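Local coordinates for protein putative acetyltransferase (Streptococcus mutans, PDB 4E2A) that probably transfers an acyl group, most likely acetyl from acetyl-coenzyme A, to an unspecified acceptor in the manner of GNAT-family N-acetyltransferases, at residues Y132-K135 with A136-G139; F147-A150 with L151-Q155; V171-Q174 with L175-K179. One frame throughout, in Å; residues are numbered along the deposited sequence.

Contact 1: Y132-K135 with A136-G139; sequences YILK and AYQG
Gln138 folds its long side chain back past Lys135 and gives its amide to the last residue of the strand: NE2 donates to Ile133 O at 3.0 Å in a nearly straight bond (170°). The carbonyl lies close to the Gln138 amide plane, so the flat group is set for this bond. The chain runs straight out beyond CG (chi2 180°), and this extended shape carries the amide to Ile133 O. Separately, Gln138 CG packs on Ile133 CG2 at 3.9 Å. The same CG2 branch, which stands opposite the backbone N, also faces Tyr137 CB at 4.1 Å, while the rest of the isoleucine leads off toward Ile99 and Leu142. Tyr137 and Leu134 meet differently: Leu134 CB comes to the ring at its edge, near the ring plane, 4.0 Å from CD2.

The backbone beneath makes a tight 3-10 turn, with Tyr137 N bonded to Leu134 O at 2.7 Å and Gln138 N to Lys135 O at 3.2 Å. This is the bend in the GNAT fold where strand 125-133 gives way to the loop before helix 142-157. Gln138 and Gly139 open the Q-x-x-G-x-G sequence of that loop, which in relatives wraps the pyrophosphate of acetyl-coenzyme A.

Lys135 and Gln138 cross obliquely, with the aliphatic CG of the lysine 4.0 Å from Gln138 OE1. Past that point the lysine turns off at chi2 and chi3, and its NZ is hydrogen-bonded to Glu61 O. Leu134 packs on Gln57 and Thr58 of the same helix, 48-63, while Tyr137 packs on Met101, Lys104 and Ala106.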
loop_
_atom_site.group_PDB
_atom_site.type_symbol
_atom_site.label_atom_id
_atom_site.label_comp_id
_atom_site.label_asym_id
_atom_site.label_seq_id
_atom_site.Cartn_x
_atom_site.Cartn_y
_atom_site.Cartn_z
ATOM N N TYR B 132 -16.359 3.734 -10.834
ATOM C CA TYR B 132 -16.169 5.003 -11.506
ATOM C C TYR B 132 -17.301 5.301 -12.479
ATOM O O TYR B 132 -17.773 4.411 -13.191
ATOM C CB TYR B 132 -14.856 4.994 -12.318
ATOM C CG TYR B 132 -13.579 5.022 -11.501
ATOM C CD1 TYR B 132 -12.953 6.223 -11.179
ATOM C CD2 TYR B 132 -12.995 3.836 -11.064
ATOM C CE1 TYR B 132 -11.782 6.234 -10.455
ATOM C CE2 TYR B 132 -11.835 3.842 -10.344
ATOM C CZ TYR B 132 -11.230 5.037 -10.039
ATOM O OH TYR B 132 -10.063 5.037 -9.318
ATOM N N ILE B 133 -17.720 6.560 -12.524
ATOM C CA ILE B 133 -18.671 7.012 -13.537
ATOM C C ILE B 133 -17.988 8.112 -14.339
ATOM O O ILE B 133 -17.435 9.055 -13.751
ATOM C CB ILE B 133 -19.979 7.580 -12.905
ATOM C CG1 ILE B 133 -20.673 6.540 -12.008
ATOM C CG2 ILE B 133 -20.930 8.122 -14.002
ATOM C CD1 ILE B 133 -21.243 5.310 -12.744
ATOM N N LEU B 134 -17.987 7.972 -15.663
ATOM C CA LEU B 134 -17.556 9.061 -16.560
ATOM C C LEU B 134 -18.222 10.414 -16.238
ATOM O O LEU B 134 -19.451 10.504 -16.062
ATOM C CB LEU B 134 -17.847 8.702 -18.023
ATOM C CG LEU B 134 -16.866 7.817 -18.796
ATOM C CD1 LEU B 134 -17.457 7.473 -20.145
ATOM C CD2 LEU B 134 -15.487 8.480 -18.961
ATOM N N LYS B 135 -17.413 11.471 -16.178
ATOM C CA LYS B 135 -17.932 12.802 -15.873
ATOM C C LYS B 135 -19.102 13.205 -16.774
ATOM O O LYS B 135 -20.047 13.845 -16.313
ATOM C CB LYS B 135 -16.824 13.854 -15.977
ATOM C CG LYS B 135 -16.704 14.690 -14.724
ATOM C CD LYS B 135 -15.329 14.556 -14.085
ATOM C CE LYS B 135 -14.303 15.410 -14.821
ATOM N NZ LYS B 135 -13.108 15.720 -13.978
ATOM N N ALA B 136 -19.044 12.841 -18.052
ATOM C CA ALA B 136 -20.128 13.205 -18.961
ATOM C C ALA B 136 -21.441 12.552 -18.541
ATOM O O ALA B 136 -22.502 12.983 -18.989
ATOM C CB ALA B 136 -19.784 12.867 -20.439
ATOM N N TYR B 137 -21.372 11.521 -17.691
ATOM C CA TYR B 137 -22.583 10.802 -17.256
ATOM C C TYR B 137 -22.904 10.916 -15.762
ATOM O O TYR B 137 -23.771 10.195 -15.266
ATOM C CB TYR B 137 -22.510 9.309 -17.618
ATOM C CG TYR B 137 -22.556 9.036 -19.093
ATOM C CD1 TYR B 137 -23.771 8.808 -19.750
ATOM C CD2 TYR B 137 -21.382 8.984 -19.832
ATOM C CE1 TYR B 137 -23.800 8.556 -21.114
ATOM C CE2 TYR B 137 -21.403 8.739 -21.194
ATOM C CZ TYR B 137 -22.608 8.525 -21.828
ATOM O OH TYR B 137 -22.602 8.285 -23.179
ATOM N N GLN B 138 -22.212 11.801 -15.050
ATOM C CA GLN B 138 -22.470 11.992 -13.616
ATOM C C GLN B 138 -23.739 12.817 -13.356
ATOM O O GLN B 138 -24.219 13.550 -14.228
ATOM C CB GLN B 138 -21.251 12.626 -12.919
ATOM C CG GLN B 138 -20.024 11.707 -12.868
ATOM C CD GLN B 138 -18.799 12.339 -12.178
ATOM O OE1 GLN B 138 -18.863 13.448 -11.658
ATOM N NE2 GLN B 138 -17.679 11.615 -12.174
ATOM N N GLY B 139 -24.299 12.687 -12.161
ATOM C CA GLY B 139 -25.466 13.466 -11.788
ATOM C C GLY B 139 -26.781 12.880 -12.290
ATOM O O GLY B 139 -27.836 13.470 -12.108
#

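Contact 2: F147-A150 with L151-Q155; sequences FEFA and LERAQ
Arg153 N donates to Phe149 O at 2.9 Å with an N-H...O angle of 167°. The neighbouring i to i+4 bonds run in step with it: Leu151 N to Phe147 O and Ala154 N to Ala150 O, each 3.0 Å, and Glu152 N to Glu148 O at 3.1 Å. They make two regular turns of helix with no kink.

On one flank the side chains of Phe149 and Arg153 lie alongside each other and point the same way. The arginine methylenes do the touching: CG is 3.6 Å from Phe149 CE2, and CD follows at 4.0 Å from Phe149 CZ. Bends at chi2 and chi3 carry the guanidinium onward with its plane only 17° from that of the ring, toward a long, weak ion pair with Glu95.

The helix, 142-157, is the crossover of the beta-alpha-beta unit between the parallel strands 125-133 and 161-167 of the GNAT core. Two alanines face the sheet here: Ala150 on Ile128 and Leu109, Ala154 on Phe126 and Val162.

Further round, Phe147 and Leu151 pack one turn apart. Leu151 CD1 reaches Phe147 CE2 at 3.8 Å, and CG sits close over its own turn, 3.4 Å from Phe147 O. The phenylalanine swings CG opposite its backbone N (chi1 -172°), which sends the ring down toward Ile128, Leu131 and Leu164, where it also meets Tyr180 edge-to-face. Glu148, on the outer side, bonds the Tyr180 hydroxyl through OE2.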
loop_
_atom_site.group_PDB
_atom_site.type_symbol
_atom_site.label_atom_id
_atom_site.label_comp_id
_atom_site.label_asym_id
_atom_site.label_seq_id
_atom_site.Cartn_x
_atom_site.Cartn_y
_atom_site.Cartn_z
ATOM N N PHE B 147 -23.779 1.081 -7.409
ATOM C CA PHE B 147 -23.457 0.682 -6.040
ATOM C C PHE B 147 -24.533 -0.234 -5.470
ATOM O O PHE B 147 -24.223 -1.249 -4.846
ATOM C CB PHE B 147 -23.223 1.887 -5.126
ATOM C CG PHE B 147 -22.691 1.524 -3.746
ATOM C CD1 PHE B 147 -21.367 1.131 -3.568
ATOM C CD2 PHE B 147 -23.511 1.596 -2.632
ATOM C CE1 PHE B 147 -20.874 0.806 -2.302
ATOM C CE2 PHE B 147 -23.028 1.282 -1.354
ATOM C CZ PHE B 147 -21.706 0.892 -1.186
ATOM N N GLU B 148 -25.798 0.103 -5.716
ATOM C CA GLU B 148 -26.897 -0.745 -5.287
ATOM C C GLU B 148 -26.902 -2.117 -5.979
ATOM O O GLU B 148 -27.251 -3.131 -5.364
ATOM C CB GLU B 148 -28.235 0.000 -5.447
ATOM C CG GLU B 148 -28.232 1.311 -4.667
ATOM C CD GLU B 148 -29.617 1.827 -4.300
ATOM O OE1 GLU B 148 -30.597 1.342 -4.891
ATOM O OE2 GLU B 148 -29.707 2.705 -3.407
ATOM N N PHE B 149 -26.501 -2.150 -7.250
ATOM C CA PHE B 149 -26.316 -3.414 -7.956
ATOM C C PHE B 149 -25.204 -4.236 -7.289
ATOM O O PHE B 149 -25.323 -5.462 -7.144
ATOM C CB PHE B 149 -26.005 -3.160 -9.444
ATOM C CG PHE B 149 -25.664 -4.404 -10.229
ATOM C CD1 PHE B 149 -26.662 -5.123 -10.898
ATOM C CD2 PHE B 149 -24.340 -4.847 -10.327
ATOM C CE1 PHE B 149 -26.355 -6.280 -11.629
ATOM C CE2 PHE B 149 -24.017 -5.988 -11.065
ATOM C CZ PHE B 149 -25.033 -6.714 -11.718
ATOM N N ALA B 150 -24.116 -3.568 -6.905
ATOM C CA ALA B 150 -23.018 -4.254 -6.214
ATOM C C ALA B 150 -23.472 -4.903 -4.908
ATOM O O ALA B 150 -23.092 -6.047 -4.633
ATOM C CB ALA B 150 -21.838 -3.306 -5.947
ATOM N N LEU B 151 -24.267 -4.184 -4.113
ATOM C CA LEU B 151 -24.816 -4.729 -2.853
ATOM C C LEU B 151 -25.740 -5.927 -3.076
ATOM O O LEU B 151 -25.757 -6.876 -2.275
ATOM C CB LEU B 151 -25.586 -3.652 -2.082
ATOM C CG LEU B 151 -24.776 -2.425 -1.678
ATOM C CD1 LEU B 151 -25.662 -1.427 -0.955
ATOM C CD2 LEU B 151 -23.570 -2.838 -0.816
ATOM N N GLU B 152 -26.526 -5.882 -4.147
ATOM C CA GLU B 152 -27.388 -7.019 -4.473
ATOM C C GLU B 152 -26.579 -8.243 -4.944
ATOM O O GLU B 152 -26.873 -9.375 -4.556
ATOM C CB GLU B 152 -28.465 -6.624 -5.483
ATOM C CG GLU B 152 -29.427 -7.753 -5.807
ATOM C CD GLU B 152 -30.108 -8.347 -4.571
ATOM O OE1 GLU B 152 -30.232 -7.647 -3.540
ATOM O OE2 GLU B 152 -30.529 -9.526 -4.642
ATOM N N ARG B 153 -25.539 -8.022 -5.748
ATOM C CA ARG B 153 -24.634 -9.120 -6.089
ATOM C C ARG B 153 -24.055 -9.766 -4.833
ATOM O O ARG B 153 -23.955 -10.995 -4.724
ATOM C CB ARG B 153 -23.500 -8.651 -7.017
ATOM C CG ARG B 153 -23.940 -8.386 -8.441
ATOM C CD ARG B 153 -24.553 -9.629 -9.078
ATOM N NE ARG B 153 -23.602 -10.740 -9.184
ATOM C CZ ARG B 153 -23.914 -11.937 -9.685
ATOM N NH1 ARG B 153 -25.153 -12.182 -10.112
ATOM N NH2 ARG B 153 -22.994 -12.896 -9.756
ATOM N N ALA B 154 -23.675 -8.931 -3.879
ATOM C CA ALA B 154 -23.115 -9.413 -2.613
ATOM C C ALA B 154 -24.127 -10.281 -1.880
ATOM O O ALA B 154 -23.781 -11.336 -1.339
ATOM C CB ALA B 154 -22.687 -8.241 -1.727
ATOM N N GLN B 155 -25.372 -9.820 -1.849
ATOM C CA GLN B 155 -26.449 -10.548 -1.193
ATOM C C GLN B 155 -26.627 -11.922 -1.842
ATOM O O GLN B 155 -26.695 -12.944 -1.164
ATOM C CB GLN B 155 -27.739 -9.743 -1.289
ATOM C CG GLN B 155 -28.723 -10.009 -0.162
ATOM C CD GLN B 155 -28.222 -9.531 1.202
ATOM O OE1 GLN B 155 -27.940 -8.342 1.401
ATOM N NE2 GLN B 155 -28.113 -10.459 2.148
#

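Contact 3: V171-Q174 with L175-K179; sequences VKAQ and LLYAK
Ala173 O is pressed from more than one direction by Tyr177, one turn on. The Tyr177 N-H points almost exactly at it (178°), with N 3.0 Å away and lying nearly along the C=O axis. The ring comes in as well: Tyr177 CD2 is also 3.0 Å from Ala173 O, very tight for carbon against oxygen, so any attraction there is doubtful. The ring's turn, chi2 -39°, brings CD2 to this place, and carries CE2 on to pack against Ala173 CB at 3.9 Å.

The other backbone bonds are those of a plain alpha-helix, Leu175 N to Val171 O and Ala178 N to Gln174 O at 3.0 Å, and Leu176 N to Lys172 O at 3.1 Å. Leu175, its CG beside its own backbone N, lies back over the first turn, with CG 3.2 Å from Val171 O. At the start of the helix Asn170 OD1 accepts a bond from Ala173 N, and Gln174 NE2 makes weak bonds to the carbonyls of Trp167 and Glu168.

Ala173 and Tyr177 belong to the N-x-x-A-x-x-x-Y sequence met in many GNAT proteins. Their side of helix 171-179 rests on the sheet: Ala173 and Gln174 on Val166 and Tyr177 on Leu164 of strand 161-167, with Trp200 under Gln174 and Leu202 under Tyr177, both of strand 195-205.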
loop_
_atom_site.group_PDB
_atom_site.type_symbol
_atom_site.label_atom_id
_atom_site.label_comp_id
_atom_site.label_asym_id
_atom_site.label_seq_id
_atom_site.Cartn_x
_atom_site.Cartn_y
_atom_site.Cartn_z
ATOM N N VAL B 171 -15.158 12.281 4.784
ATOM C CA VAL B 171 -16.323 12.200 5.645
ATOM C C VAL B 171 -17.617 12.055 4.864
ATOM O O VAL B 171 -18.550 11.372 5.314
ATOM C CB VAL B 171 -16.416 13.429 6.573
ATOM C CG1 VAL B 171 -15.073 13.676 7.228
ATOM C CG2 VAL B 171 -16.867 14.669 5.791
ATOM N N LYS B 172 -17.689 12.689 3.701
ATOM C CA LYS B 172 -18.934 12.649 2.944
ATOM C C LYS B 172 -19.219 11.202 2.551
ATOM O O LYS B 172 -20.331 10.693 2.760
ATOM C CB LYS B 172 -18.870 13.546 1.709
ATOM C CG LYS B 172 -20.146 13.538 0.887
ATOM C CD LYS B 172 -19.923 14.161 -0.482
ATOM C CE LYS B 172 -21.161 14.030 -1.361
ATOM N NZ LYS B 172 -20.935 14.587 -2.727
ATOM N N ALA B 173 -18.202 10.541 2.000
ATOM C CA ALA B 173 -18.325 9.142 1.611
ATOM C C ALA B 173 -18.655 8.272 2.820
ATOM O O ALA B 173 -19.477 7.351 2.723
ATOM C CB ALA B 173 -17.040 8.656 0.929
ATOM N N GLN B 174 -18.049 8.573 3.951
ATOM C CA GLN B 174 -18.311 7.820 5.145
ATOM C C GLN B 174 -19.770 7.824 5.470
ATOM O O GLN B 174 -20.356 6.804 5.724
ATOM C CB GLN B 174 -17.498 8.353 6.317
ATOM C CG GLN B 174 -16.043 7.973 6.279
ATOM C CD GLN B 174 -15.223 8.725 7.281
ATOM O OE1 GLN B 174 -15.719 9.138 8.287
ATOM N NE2 GLN B 174 -13.965 8.909 6.994
ATOM N N LEU B 175 -20.356 8.995 5.403
ATOM C CA LEU B 175 -21.728 9.220 5.777
ATOM C C LEU B 175 -22.677 8.484 4.865
ATOM O O LEU B 175 -23.639 7.899 5.282
ATOM C CB LEU B 175 -21.986 10.730 5.773
ATOM C CG LEU B 175 -21.368 11.523 6.915
ATOM C CD1 LEU B 175 -21.801 12.974 6.912
ATOM C CD2 LEU B 175 -21.657 10.897 8.251
ATOM N N LEU B 176 -22.342 8.490 3.601
ATOM C CA LEU B 176 -23.117 7.798 2.630
ATOM C C LEU B 176 -23.133 6.282 2.869
ATOM O O LEU B 176 -24.174 5.696 2.906
ATOM C CB LEU B 176 -22.604 8.140 1.252
ATOM C CG LEU B 176 -23.474 7.627 0.134
ATOM C CD1 LEU B 176 -24.101 8.725 -0.650
ATOM C CD2 LEU B 176 -22.735 6.735 -0.733
ATOM N N TYR B 177 -21.944 5.707 3.032
ATOM C CA TYR B 177 -21.755 4.323 3.353
ATOM C C TYR B 177 -22.517 3.914 4.601
ATOM O O TYR B 177 -23.096 2.880 4.643
ATOM C CB TYR B 177 -20.267 4.032 3.488
ATOM C CG TYR B 177 -19.549 4.120 2.167
ATOM C CD1 TYR B 177 -20.120 3.669 1.038
ATOM C CD2 TYR B 177 -18.307 4.690 2.066
ATOM C CE1 TYR B 177 -19.485 3.767 -0.144
ATOM C CE2 TYR B 177 -17.687 4.794 0.900
ATOM C CZ TYR B 177 -18.272 4.345 -0.196
ATOM O OH TYR B 177 -17.607 4.461 -1.329
ATOM N N ALA B 178 -22.527 4.768 5.591
ATOM C CA ALA B 178 -23.188 4.447 6.847
ATOM C C ALA B 178 -24.696 4.284 6.615
ATOM O O ALA B 178 -25.367 3.546 7.332
ATOM C CB ALA B 178 -22.908 5.515 7.894
ATOM N N LYS B 179 -25.218 4.940 5.589
ATOM C CA LYS B 179 -26.662 4.891 5.354
ATOM C C LYS B 179 -27.094 3.555 4.774
ATOM O O LYS B 179 -28.255 3.133 4.933
ATOM C CB LYS B 179 -27.129 6.048 4.470
ATOM C CG LYS B 179 -27.264 7.344 5.228
ATOM C CD LYS B 179 -27.969 8.400 4.393
ATOM C CE LYS B 179 -29.383 7.952 4.037
ATOM N NZ LYS B 179 -30.055 8.909 3.121
#

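In the fold
Along the chain the three contacts come in series within the GNAT core: contact 1 at the end of strand 125-133, contact 2 on helix 142-157, contact 3 on helix 171-179. Strand 161-167 lies between the two helices in sequence and receives side chains from both. The centres of contacts 1 and 2 are about 19 Å apart, as are those of contacts 1 and 3, and neither pair touches. Contacts 2 and 3, about 17 Å apart at their centres, do meet, where Phe147 CZ packs on Tyr177 CE1 at 3.8 Å. At that point the two helices meet through one pair of aromatic rings, while contact 1 shapes the loop probably used for the cofactor.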